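Local coordinates for protein putative oxygenase (Streptomyces viridochromogenes Tue57, PDB 4XAA) that probably acts as an iron- and 2-oxoglutarate-dependent oxygenase in orthosomycin biosynthesis, in a group of enzymes associated with oxidative cyclizations, at residues D55-P60 against V68-H73; L111-P116 against W206-V211; W124-V129 against A166-V171. All coordinates share one frame; numbering follows the deposited sequence.

Contact 1. Residues D55-P60 against V68-H73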
loop_
_atom_site.group_PDB
_atom_site.type_symbol
_atom_site.label_atom_id
_atom_site.label_comp_id
_atom_site.label_asym_id
_atom_site.label_seq_id
_atom_site.Cartn_x
_atom_site.Cartn_y
_atom_site.Cartn_z
ATOM N N ASP A 55 16.378 6.898 1.830
ATOM C CA ASP A 55 15.010 6.415 2.023
ATOM C C ASP A 55 13.920 7.290 1.395
ATOM O O ASP A 55 12.780 6.842 1.244
ATOM C CB ASP A 55 14.720 6.250 3.513
ATOM C CG ASP A 55 15.495 5.111 4.121
ATOM O OD1 ASP A 55 15.645 4.088 3.419
ATOM O OD2 ASP A 55 15.969 5.253 5.279
ATOM N N TYR A 56 14.243 8.527 1.032
ATOM C CA TYR A 56 13.270 9.370 0.334
ATOM C C TYR A 56 13.373 9.199 -1.193
ATOM O O TYR A 56 14.176 9.862 -1.849
ATOM C CB TYR A 56 13.460 10.833 0.713
ATOM C CG TYR A 56 12.921 11.208 2.076
ATOM C CD1 TYR A 56 13.436 10.640 3.229
ATOM C CD2 TYR A 56 11.911 12.148 2.210
ATOM C CE1 TYR A 56 12.960 10.990 4.464
ATOM C CE2 TYR A 56 11.425 12.507 3.460
ATOM C CZ TYR A 56 11.953 11.927 4.579
ATOM O OH TYR A 56 11.483 12.272 5.826
ATOM N N TRP A 57 12.572 8.297 -1.749
ATOM C CA TRP A 57 12.614 8.013 -3.185
ATOM C C TRP A 57 11.847 9.054 -3.968
ATOM O O TRP A 57 10.669 9.298 -3.694
ATOM C CB TRP A 57 12.028 6.643 -3.505
ATOM C CG TRP A 57 12.743 5.512 -2.890
ATOM C CD1 TRP A 57 13.735 5.576 -1.966
ATOM C CD2 TRP A 57 12.508 4.124 -3.138
ATOM N NE1 TRP A 57 14.135 4.318 -1.623
ATOM C CE2 TRP A 57 13.399 3.403 -2.329
ATOM C CE3 TRP A 57 11.614 3.421 -3.958
ATOM C CZ2 TRP A 57 13.440 2.011 -2.315
ATOM C CZ3 TRP A 57 11.657 2.040 -3.951
ATOM C CH2 TRP A 57 12.564 1.347 -3.131
ATOM N N ASN A 58 12.515 9.634 -4.963
ATOM C CA ASN A 58 11.965 10.732 -5.742
ATOM C C ASN A 58 12.422 10.695 -7.206
ATOM O O ASN A 58 13.475 10.144 -7.517
ATOM C CB ASN A 58 12.364 12.062 -5.109
ATOM C CG ASN A 58 13.879 12.255 -5.064
ATOM O OD1 ASN A 58 14.474 12.825 -5.982
ATOM N ND2 ASN A 58 14.506 11.770 -4.000
ATOM N N PHE A 59 11.628 11.265 -8.109
ATOM C CA PHE A 59 12.117 11.476 -9.463
ATOM C C PHE A 59 12.183 12.961 -9.792
ATOM O O PHE A 59 11.416 13.759 -9.257
ATOM C CB PHE A 59 11.263 10.728 -10.489
ATOM C CG PHE A 59 9.809 11.118 -10.501
ATOM C CD1 PHE A 59 9.371 12.195 -11.254
ATOM C CD2 PHE A 59 8.870 10.371 -9.807
ATOM C CE1 PHE A 59 8.036 12.539 -11.289
ATOM C CE2 PHE A 59 7.541 10.712 -9.844
ATOM C CZ PHE A 59 7.123 11.795 -10.587
ATOM N N PRO A 60 13.124 13.340 -10.667
ATOM C CA PRO A 60 13.273 14.749 -11.025
ATOM C C PRO A 60 12.367 15.146 -12.190
ATOM O O PRO A 60 12.047 14.324 -13.053
ATOM C CB PRO A 60 14.740 14.837 -11.404
ATOM C CG PRO A 60 15.005 13.515 -12.038
ATOM C CD PRO A 60 14.157 12.506 -11.301
ATOM N N VAL A 68 9.858 15.015 -7.379
ATOM C CA VAL A 68 8.617 14.464 -6.856
ATOM C C VAL A 68 8.917 13.306 -5.924
ATOM O O VAL A 68 9.450 12.280 -6.342
ATOM C CB VAL A 68 7.677 13.991 -7.986
ATOM C CG1 VAL A 68 6.479 13.243 -7.418
ATOM C CG2 VAL A 68 7.219 15.173 -8.823
ATOM N N LEU A 69 8.579 13.490 -4.653
ATOM C CA LEU A 69 8.675 12.433 -3.656
ATOM C C LEU A 69 7.557 11.421 -3.893
ATOM O O LEU A 69 6.410 11.814 -4.074
ATOM C CB LEU A 69 8.587 13.024 -2.245
ATOM C CG LEU A 69 8.727 12.062 -1.058
ATOM C CD1 LEU A 69 10.113 11.451 -1.014
ATOM C CD2 LEU A 69 8.402 12.777 0.245
ATOM N N TYR A 70 7.887 10.130 -3.930
ATOM C CA TYR A 70 6.849 9.118 -4.079
ATOM C C TYR A 70 6.981 7.979 -3.067
ATOM O O TYR A 70 6.084 7.154 -2.948
ATOM C CB TYR A 70 6.824 8.558 -5.508
ATOM C CG TYR A 70 8.083 7.855 -5.967
ATOM C CD1 TYR A 70 8.271 6.497 -5.738
ATOM C CD2 TYR A 70 9.074 8.546 -6.657
ATOM C CE1 TYR A 70 9.424 5.852 -6.167
ATOM C CE2 TYR A 70 10.218 7.917 -7.083
ATOM C CZ TYR A 70 10.395 6.568 -6.836
ATOM O OH TYR A 70 11.543 5.935 -7.278
ATOM N N ARG A 71 8.076 7.942 -2.318
ATOM C CA ARG A 71 8.195 6.939 -1.268
ATOM C C ARG A 71 9.143 7.334 -0.151
ATOM O O ARG A 71 10.159 7.978 -0.368
ATOM C CB ARG A 71 8.638 5.599 -1.854
ATOM C CG ARG A 71 8.571 4.437 -0.890
ATOM C CD ARG A 71 9.166 3.244 -1.539
ATOM N NE ARG A 71 8.990 1.981 -0.827
ATOM C CZ ARG A 71 8.094 1.057 -1.167
ATOM N NH1 ARG A 71 7.267 1.248 -2.188
ATOM N NH2 ARG A 71 8.027 -0.070 -0.487
ATOM N N VAL A 72 8.760 6.971 1.062
ATOM C CA VAL A 72 9.677 6.948 2.172
ATOM C C VAL A 72 9.882 5.487 2.559
ATOM O O VAL A 72 8.966 4.819 3.012
ATOM C CB VAL A 72 9.177 7.753 3.351
ATOM C CG1 VAL A 72 10.253 7.799 4.420
ATOM C CG2 VAL A 72 8.827 9.156 2.907
ATOM N N HIS A 73 11.096 4.999 2.331
ATOM C CA HIS A 73 11.434 3.596 2.512
ATOM C C HIS A 73 11.867 3.404 3.939
ATOM O O HIS A 73 12.167 4.380 4.622
ATOM C CB HIS A 73 12.543 3.195 1.547
ATOM C CG HIS A 73 12.595 1.734 1.240
ATOM N ND1 HIS A 73 11.549 1.060 0.643
ATOM C CD2 HIS A 73 13.581 0.822 1.416
ATOM C CE1 HIS A 73 11.885 -0.207 0.471
ATOM N NE2 HIS A 73 13.115 -0.375 0.929
#

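Contact 2. Residues L111-P116 against W206-V211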
loop_
_atom_site.group_PDB
_atom_site.type_symbol
_atom_site.label_atom_id
_atom_site.label_comp_id
_atom_site.label_asym_id
_atom_site.label_seq_id
_atom_site.Cartn_x
_atom_site.Cartn_y
_atom_site.Cartn_z
ATOM N N LEU A 111 6.075 4.375 3.399
ATOM C CA LEU A 111 5.096 5.383 3.052
ATOM C C LEU A 111 5.168 5.623 1.545
ATOM O O LEU A 111 6.195 6.066 1.023
ATOM C CB LEU A 111 5.352 6.672 3.827
ATOM C CG LEU A 111 4.446 7.884 3.619
ATOM C CD1 LEU A 111 3.038 7.661 4.155
ATOM C CD2 LEU A 111 5.068 9.114 4.255
ATOM N N VAL A 112 4.088 5.294 0.842
ATOM C CA VAL A 112 3.987 5.631 -0.564
ATOM C C VAL A 112 3.021 6.809 -0.727
ATOM O O VAL A 112 2.102 7.018 0.090
ATOM C CB VAL A 112 3.553 4.429 -1.404
ATOM C CG1 VAL A 112 4.237 3.175 -0.877
ATOM C CG2 VAL A 112 2.059 4.265 -1.365
ATOM N N LEU A 113 3.275 7.590 -1.776
ATOM C CA LEU A 113 2.766 8.951 -1.885
ATOM C C LEU A 113 2.440 9.333 -3.292
ATOM O O LEU A 113 3.235 9.076 -4.204
ATOM C CB LEU A 113 3.797 9.967 -1.393
ATOM C CG LEU A 113 4.535 9.654 -0.114
ATOM C CD1 LEU A 113 5.722 10.530 -0.026
ATOM C CD2 LEU A 113 3.567 9.935 1.002
ATOM N N LYS A 114 1.299 9.997 -3.448
ATOM C CA LYS A 114 0.980 10.729 -4.660
ATOM C C LYS A 114 0.931 12.213 -4.336
ATOM O O LYS A 114 -0.024 12.660 -3.712
ATOM C CB LYS A 114 -0.358 10.278 -5.239
ATOM C CG LYS A 114 -0.486 8.786 -5.485
ATOM C CD LYS A 114 0.413 8.304 -6.626
ATOM C CE LYS A 114 0.239 6.798 -6.831
ATOM N NZ LYS A 114 0.627 6.372 -8.197
ATOM N N GLU A 115 1.966 12.963 -4.731
ATOM C CA GLU A 115 1.946 14.430 -4.653
ATOM C C GLU A 115 0.775 14.940 -5.487
ATOM O O GLU A 115 0.365 14.284 -6.441
ATOM C CB GLU A 115 3.250 15.063 -5.182
ATOM C CG GLU A 115 4.547 14.736 -4.441
ATOM C CD GLU A 115 5.617 15.814 -4.630
ATOM O OE1 GLU A 115 6.712 15.692 -4.048
ATOM O OE2 GLU A 115 5.364 16.798 -5.355
ATOM N N PRO A 116 0.240 16.115 -5.143
ATOM C CA PRO A 116 -0.800 16.698 -5.991
ATOM C C PRO A 116 -0.244 17.008 -7.364
ATOM O O PRO A 116 0.927 17.359 -7.441
ATOM C CB PRO A 116 -1.186 17.976 -5.247
ATOM C CG PRO A 116 -0.839 17.705 -3.837
ATOM C CD PRO A 116 0.434 16.891 -3.912
ATOM N N TRP A 206 -3.462 14.977 -2.182
ATOM C CA TRP A 206 -2.501 13.935 -1.836
ATOM C C TRP A 206 -3.167 12.576 -1.844
ATOM O O TRP A 206 -4.352 12.455 -1.558
ATOM C CB TRP A 206 -1.885 14.175 -0.453
ATOM C CG TRP A 206 -1.094 15.414 -0.387
ATOM C CD1 TRP A 206 -1.566 16.671 -0.160
ATOM C CD2 TRP A 206 0.316 15.538 -0.579
ATOM N NE1 TRP A 206 -0.533 17.572 -0.192
ATOM C CE2 TRP A 206 0.634 16.902 -0.457
ATOM C CE3 TRP A 206 1.341 14.627 -0.847
ATOM C CZ2 TRP A 206 1.931 17.381 -0.588
ATOM C CZ3 TRP A 206 2.631 15.104 -0.974
ATOM C CH2 TRP A 206 2.916 16.467 -0.840
ATOM N N ARG A 207 -2.410 11.551 -2.198
ATOM C CA ARG A 207 -2.768 10.221 -1.763
ATOM C C ARG A 207 -1.595 9.702 -0.923
ATOM O O ARG A 207 -0.491 9.527 -1.428
ATOM C CB ARG A 207 -3.080 9.281 -2.928
ATOM C CG ARG A 207 -3.530 7.902 -2.417
ATOM C CD ARG A 207 -3.518 6.808 -3.472
ATOM N NE ARG A 207 -3.721 5.492 -2.861
ATOM C CZ ARG A 207 -2.992 4.409 -3.137
ATOM N NH1 ARG A 207 -2.010 4.479 -4.028
ATOM N NH2 ARG A 207 -3.249 3.251 -2.530
ATOM N N ARG A 208 -1.841 9.493 0.366
ATOM C CA ARG A 208 -0.818 9.009 1.265
ATOM C C ARG A 208 -1.236 7.671 1.839
ATOM O O ARG A 208 -2.351 7.515 2.317
ATOM C CB ARG A 208 -0.565 10.002 2.394
ATOM C CG ARG A 208 -0.397 11.450 1.960
ATOM C CD ARG A 208 -0.156 12.300 3.184
ATOM N NE ARG A 208 -0.491 13.712 3.030
ATOM C CZ ARG A 208 -1.726 14.197 3.076
ATOM N NH1 ARG A 208 -2.753 13.380 3.223
ATOM N NH2 ARG A 208 -1.930 15.501 2.954
ATOM N N THR A 209 -0.321 6.712 1.803
ATOM C CA THR A 209 -0.604 5.353 2.220
ATOM C C THR A 209 0.578 4.814 3.012
ATOM O O THR A 209 1.725 5.051 2.651
ATOM C CB THR A 209 -0.888 4.453 0.989
ATOM O OG1 THR A 209 -2.046 4.941 0.308
ATOM C CG2 THR A 209 -1.132 3.018 1.385
ATOM N N ILE A 210 0.299 4.117 4.105
ATOM C CA ILE A 210 1.326 3.351 4.802
ATOM C C ILE A 210 1.191 1.884 4.413
ATOM O O ILE A 210 0.195 1.251 4.732
ATOM C CB ILE A 210 1.224 3.509 6.349
ATOM C CG1 ILE A 210 1.577 4.936 6.760
ATOM C CG2 ILE A 210 2.136 2.536 7.069
ATOM C CD1 ILE A 210 1.305 5.223 8.205
ATOM N N VAL A 211 2.185 1.360 3.703
ATOM C CA VAL A 211 2.213 -0.052 3.316
ATOM C C VAL A 211 3.157 -0.854 4.224
ATOM O O VAL A 211 4.361 -0.549 4.342
ATOM C CB VAL A 211 2.668 -0.243 1.843
ATOM C CG1 VAL A 211 2.500 -1.692 1.402
ATOM C CG2 VAL A 211 1.901 0.672 0.929
#

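Contact 3. Residues W124-V129 against A166-V171. With NI (nickel (II) ion), chain B.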
loop_
_atom_site.group_PDB
_atom_site.type_symbol
_atom_site.label_atom_id
_atom_site.label_comp_id
_atom_site.label_asym_id
_atom_site.label_seq_id
_atom_site.Cartn_x
_atom_site.Cartn_y
_atom_site.Cartn_z
ATOM N N TRP A 124 2.903 -1.518 -13.501
ATOM C CA TRP A 124 2.377 -2.802 -13.068
ATOM C C TRP A 124 3.505 -3.719 -12.633
ATOM O O TRP A 124 4.586 -3.687 -13.198
ATOM C CB TRP A 124 1.569 -3.449 -14.182
ATOM C CG TRP A 124 0.349 -2.670 -14.487
ATOM C CD1 TRP A 124 0.216 -1.672 -15.412
ATOM C CD2 TRP A 124 -0.922 -2.799 -13.848
ATOM N NE1 TRP A 124 -1.068 -1.183 -15.394
ATOM C CE2 TRP A 124 -1.785 -1.856 -14.439
ATOM C CE3 TRP A 124 -1.419 -3.628 -12.844
ATOM C CZ2 TRP A 124 -3.114 -1.723 -14.056
ATOM C CZ3 TRP A 124 -2.736 -3.492 -12.461
ATOM C CH2 TRP A 124 -3.567 -2.546 -13.061
ATOM N N HIS A 125 3.243 -4.530 -11.621
ATOM C CA HIS A 125 4.244 -5.441 -11.090
ATOM C C HIS A 125 3.608 -6.439 -10.143
ATOM O O HIS A 125 2.428 -6.324 -9.801
ATOM C CB HIS A 125 5.347 -4.674 -10.360
ATOM C CG HIS A 125 4.882 -3.971 -9.124
ATOM N ND1 HIS A 125 4.356 -2.697 -9.144
ATOM C CD2 HIS A 125 4.882 -4.355 -7.825
ATOM C CE1 HIS A 125 4.057 -2.327 -7.912
ATOM N NE2 HIS A 125 4.371 -3.313 -7.095
ATOM N N ARG A 126 4.401 -7.429 -9.755
ATOM C CA ARG A 126 4.080 -8.332 -8.673
ATOM C C ARG A 126 5.097 -7.999 -7.620
ATOM O O ARG A 126 6.268 -7.814 -7.950
ATOM C CB ARG A 126 4.165 -9.803 -9.100
ATOM C CG ARG A 126 3.372 -10.102 -10.377
ATOM C CD ARG A 126 3.518 -11.535 -10.839
ATOM N NE ARG A 126 2.523 -12.387 -10.212
ATOM C CZ ARG A 126 2.453 -13.700 -10.386
ATOM N NH1 ARG A 126 3.341 -14.307 -11.162
ATOM N NH2 ARG A 126 1.496 -14.405 -9.777
ATOM N N ASP A 127 4.665 -7.883 -6.367
ATOM C CA ASP A 127 5.581 -7.565 -5.280
ATOM C C ASP A 127 6.605 -8.687 -5.052
ATOM O O ASP A 127 7.801 -8.433 -5.013
ATOM C CB ASP A 127 4.796 -7.279 -4.000
ATOM C CG ASP A 127 4.092 -5.947 -4.044
ATOM O OD1 ASP A 127 4.551 -5.056 -4.785
ATOM O OD2 ASP A 127 3.078 -5.781 -3.340
ATOM N N ARG A 128 6.130 -9.924 -4.917
ATOM C CA ARG A 128 7.003 -11.096 -4.769
ATOM C C ARG A 128 6.386 -12.306 -5.460
ATOM O O ARG A 128 5.156 -12.441 -5.482
ATOM C CB ARG A 128 7.230 -11.448 -3.293
ATOM C CG ARG A 128 8.084 -10.492 -2.500
ATOM C CD ARG A 128 8.942 -11.281 -1.548
ATOM N NE ARG A 128 8.523 -11.125 -0.164
ATOM C CZ ARG A 128 8.732 -12.035 0.782
ATOM N NH1 ARG A 128 9.336 -13.185 0.491
ATOM N NH2 ARG A 128 8.326 -11.791 2.016
ATOM N N VAL A 129 7.219 -13.187 -6.012
ATOM C CA VAL A 129 6.719 -14.476 -6.486
ATOM C C VAL A 129 7.521 -15.661 -5.957
ATOM O O VAL A 129 7.345 -16.779 -6.443
ATOM C CB VAL A 129 6.691 -14.574 -8.022
ATOM C CG1 VAL A 129 5.790 -13.501 -8.606
ATOM C CG2 VAL A 129 8.096 -14.496 -8.587
ATOM N N ALA A 166 4.665 -15.921 -14.943
ATOM C CA ALA A 166 3.677 -15.159 -15.686
ATOM C C ALA A 166 4.251 -13.786 -15.987
ATOM O O ALA A 166 4.826 -13.133 -15.111
ATOM C CB ALA A 166 2.375 -15.047 -14.923
ATOM N N GLU A 167 4.117 -13.372 -17.239
ATOM C CA GLU A 167 4.599 -12.071 -17.666
ATOM C C GLU A 167 3.578 -11.000 -17.354
ATOM O O GLU A 167 2.460 -11.039 -17.839
ATOM C CB GLU A 167 4.923 -12.059 -19.162
ATOM C CG GLU A 167 5.412 -10.698 -19.630
ATOM C CD GLU A 167 5.934 -10.681 -21.064
ATOM O OE1 GLU A 167 5.634 -11.630 -21.830
ATOM O OE2 GLU A 167 6.649 -9.706 -21.409
ATOM N N VAL A 168 3.988 -10.036 -16.546
ATOM C CA VAL A 168 3.085 -9.050 -15.992
ATOM C C VAL A 168 2.342 -8.280 -17.085
ATOM O O VAL A 168 1.154 -7.982 -16.945
ATOM C CB VAL A 168 3.864 -8.086 -15.058
ATOM C CG1 VAL A 168 3.011 -6.906 -14.627
ATOM C CG2 VAL A 168 4.407 -8.858 -13.853
ATOM N N ALA A 169 3.027 -8.017 -18.193
ATOM C CA ALA A 169 2.473 -7.207 -19.267
ATOM C C ALA A 169 1.358 -7.911 -20.027
ATOM O O ALA A 169 0.419 -7.256 -20.477
ATOM C CB ALA A 169 3.572 -6.794 -20.237
ATOM N N LYS A 170 1.461 -9.225 -20.199
ATOM C CA LYS A 170 0.396 -9.974 -20.855
ATOM C C LYS A 170 -0.805 -10.050 -19.918
ATOM O O LYS A 170 -1.954 -10.020 -20.362
ATOM C CB LYS A 170 0.859 -11.374 -21.261
ATOM C CG LYS A 170 2.074 -11.359 -22.181
ATOM C CD LYS A 170 1.950 -12.331 -23.350
ATOM C CE LYS A 170 2.381 -13.748 -22.987
ATOM N NZ LYS A 170 1.334 -14.435 -22.179
ATOM N N VAL A 171 -0.529 -10.113 -18.616
ATOM C CA VAL A 171 -1.581 -10.149 -17.607
ATOM C C VAL A 171 -2.339 -8.828 -17.560
ATOM O O VAL A 171 -3.564 -8.833 -17.617
ATOM C CB VAL A 171 -1.011 -10.482 -16.226
ATOM C CG1 VAL A 171 -2.082 -10.317 -15.160
ATOM C CG2 VAL A 171 -0.467 -11.901 -16.223
HETATM NI NI NI B . 3.425 -3.077 -5.064
HETATM O O HOH W 1 5.497 -13.391 -12.775
HETATM O O HOH W 2 2.605 -3.119 -3.000
HETATM O O HOH W 3 2.918 -0.570 -5.061
HETATM O O HOH W 4 4.848 -1.453 -4.116
#

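Contact 1. Residues D55-P60 against V68-H73
W57 carries R71 CD over one face of its indole, a CH-pi donor above the six-membered ring and 3.4 Å from W57 CE3. The H73 imidazole forms an offset stack with the same six-membered ring, centroids 4.6 Å apart and planes at 23°. W57 CZ2 lies over the middle of the imidazole, 3.6 Å from H73 ND1. The edge of the indole is met by Y70 CE1. R71 reaches its place with CG anti to the backbone N (chi1 -170°) and the chain extended to NE, which donates to H73 ND1 (3.1 Å) close to the imidazole plane and helps to set the rotation of that ring. The cation-pi contact of the guanidinium with W57 is long and at most weak. F59 turns one ring face onto V68, whose CB is 3.4 Å from F59 CZ; the F59 and Y70 rings are slid apart and barely overlap. Y70 takes the backbone carbonyl of W57 over one face of its ring. The two strands form an antiparallel hairpin at the edge of the larger sheet of the double-stranded beta helix, interrupted by a classic beta bulge: Y70 N (2.9 Å) and R71 N (3.2 Å) both donate to W57 O, so Y70 and R71 together face one residue. Beyond the bulge, F59 and V68 exchange two backbone bonds. On the opposite sheet face, V72 lies over one side of the Y56 ring and L69 CD1 comes 3.8 Å from Y56 CD2; helix 29-47 covers this side, and Y56 OH donates to L42 O within it. At the far end, H73 N binds D55 O, while the D55 carboxylate is held by N74 and Q78.

Contact 2. Residues L111-P116 against W206-V211
P116 rests on the indole of W206: its CD lies over the centre of the six-membered ring as a CH-pi donor, 3.5 Å from W206 CE2 and only 14° off the ring normal. E115 runs alongside the same indole, its CG 4.0 Å from W206 CZ3. This end, where the strands give way to loop, is close-packed, and W206 CB in turn covers one face of the R208 guanidinium. The strands themselves, 105-114 and 207-215, are central neighbours in the larger antiparallel sheet of the double-stranded beta helix. Two hydrogen-bonded pairs join them: V112 with T209 and K114 with R207, the latter including K114 N to R207 O at 2.7 Å. L111, L113, R208 and I210 point to the side covered by helix 29-47, and L111 CD1 lies 3.3 Å from T209 O. On the other side K114, R207 and T209 are buried, and the looser, partly exposed part is V112 and V211: V112 CG1 touches V211 CG2 at 3.9 Å, the side chain of V211 about 7 Å from the nickel ion. K114 and R207 lie side by side, CG of K114 3.7 Å from CB of R207. K114 bends at chi2 (-69°), and its NZ turns to S198, G199 O and A120 O, 5.3 Å from R207 NH1; T209 OG1 lies over one face of the R207 guanidinium. The charged ends of K114, E115 and R208 take their main partners elsewhere, E115 in R66 and R118, R208 in D144, so cohesion between the strands comes from backbone bonds and carbon contacts, and the nearness of like-charged K114 and R207 is probably eased by the carbonyls and hydroxyl round the lysine.

Contact 3. Residues W124-V129 against A166-V171
V168, with CG1 anti to its own backbone N (chi1 171°), splits its two methyls between neighbouring residues of the opposite segment. CG1 packs against W124 CB at 3.8 Å and lies equally close to the backbone N of H125; CG2 meets R126 CG, also at 3.8 Å. The R126 chain and V168 slide past each other in opposite directions, and a bend at chi3 (88°) carries the guanidinium on until NH1 passes A166 CB at 4.0 Å. That group is gripped mainly from outside, by R193 O, P163 O and L162 O, with V129 CG1 over one face and a water at its edge 2.8 Å from NH1. H125 points the other way, toward the metal. H125 and D127, with H196, form the His-X-Asp...His facial triad of this oxygenase superfamily, here holding nickel, probably in place of iron. D127 OD1 binds the nickel at 2.3 Å, and three waters fill the remaining positions, one at a long 2.6 Å. D127 OD2, the oxygen not bound to the metal, is hydrogen-bonded to H190 and a metal-bound water. H125 ND1 is tied to P123 O, which helps to set the rotation of its ring, while the start of helix 168-174 covers the backbone on the side away from the nickel.

In the fold
Contacts 1 and 2 belong to one sheet: strand 68-72 pairs with 105-114, hydrogen bonds from V72 N to L111 O and from L69 N to the E115 carboxylate probably join them, and helix 29-47 backs both. Contact 2 is the buried centre, a regular backbone ladder with aliphatic packing and one proline-on-indole contact; contact 1, at the sheet edge, is partly buried and richer in aromatic rings, with a bulge. Contact 3 is a small surface contact between a strand of the smaller sheet and a helix, held mainly by methyl packing, without a direct hydrogen bond between its segments. It carries two of the metal ligands, while the side chains of R71 and V211 come to about 6 and 7 Å from the nickel.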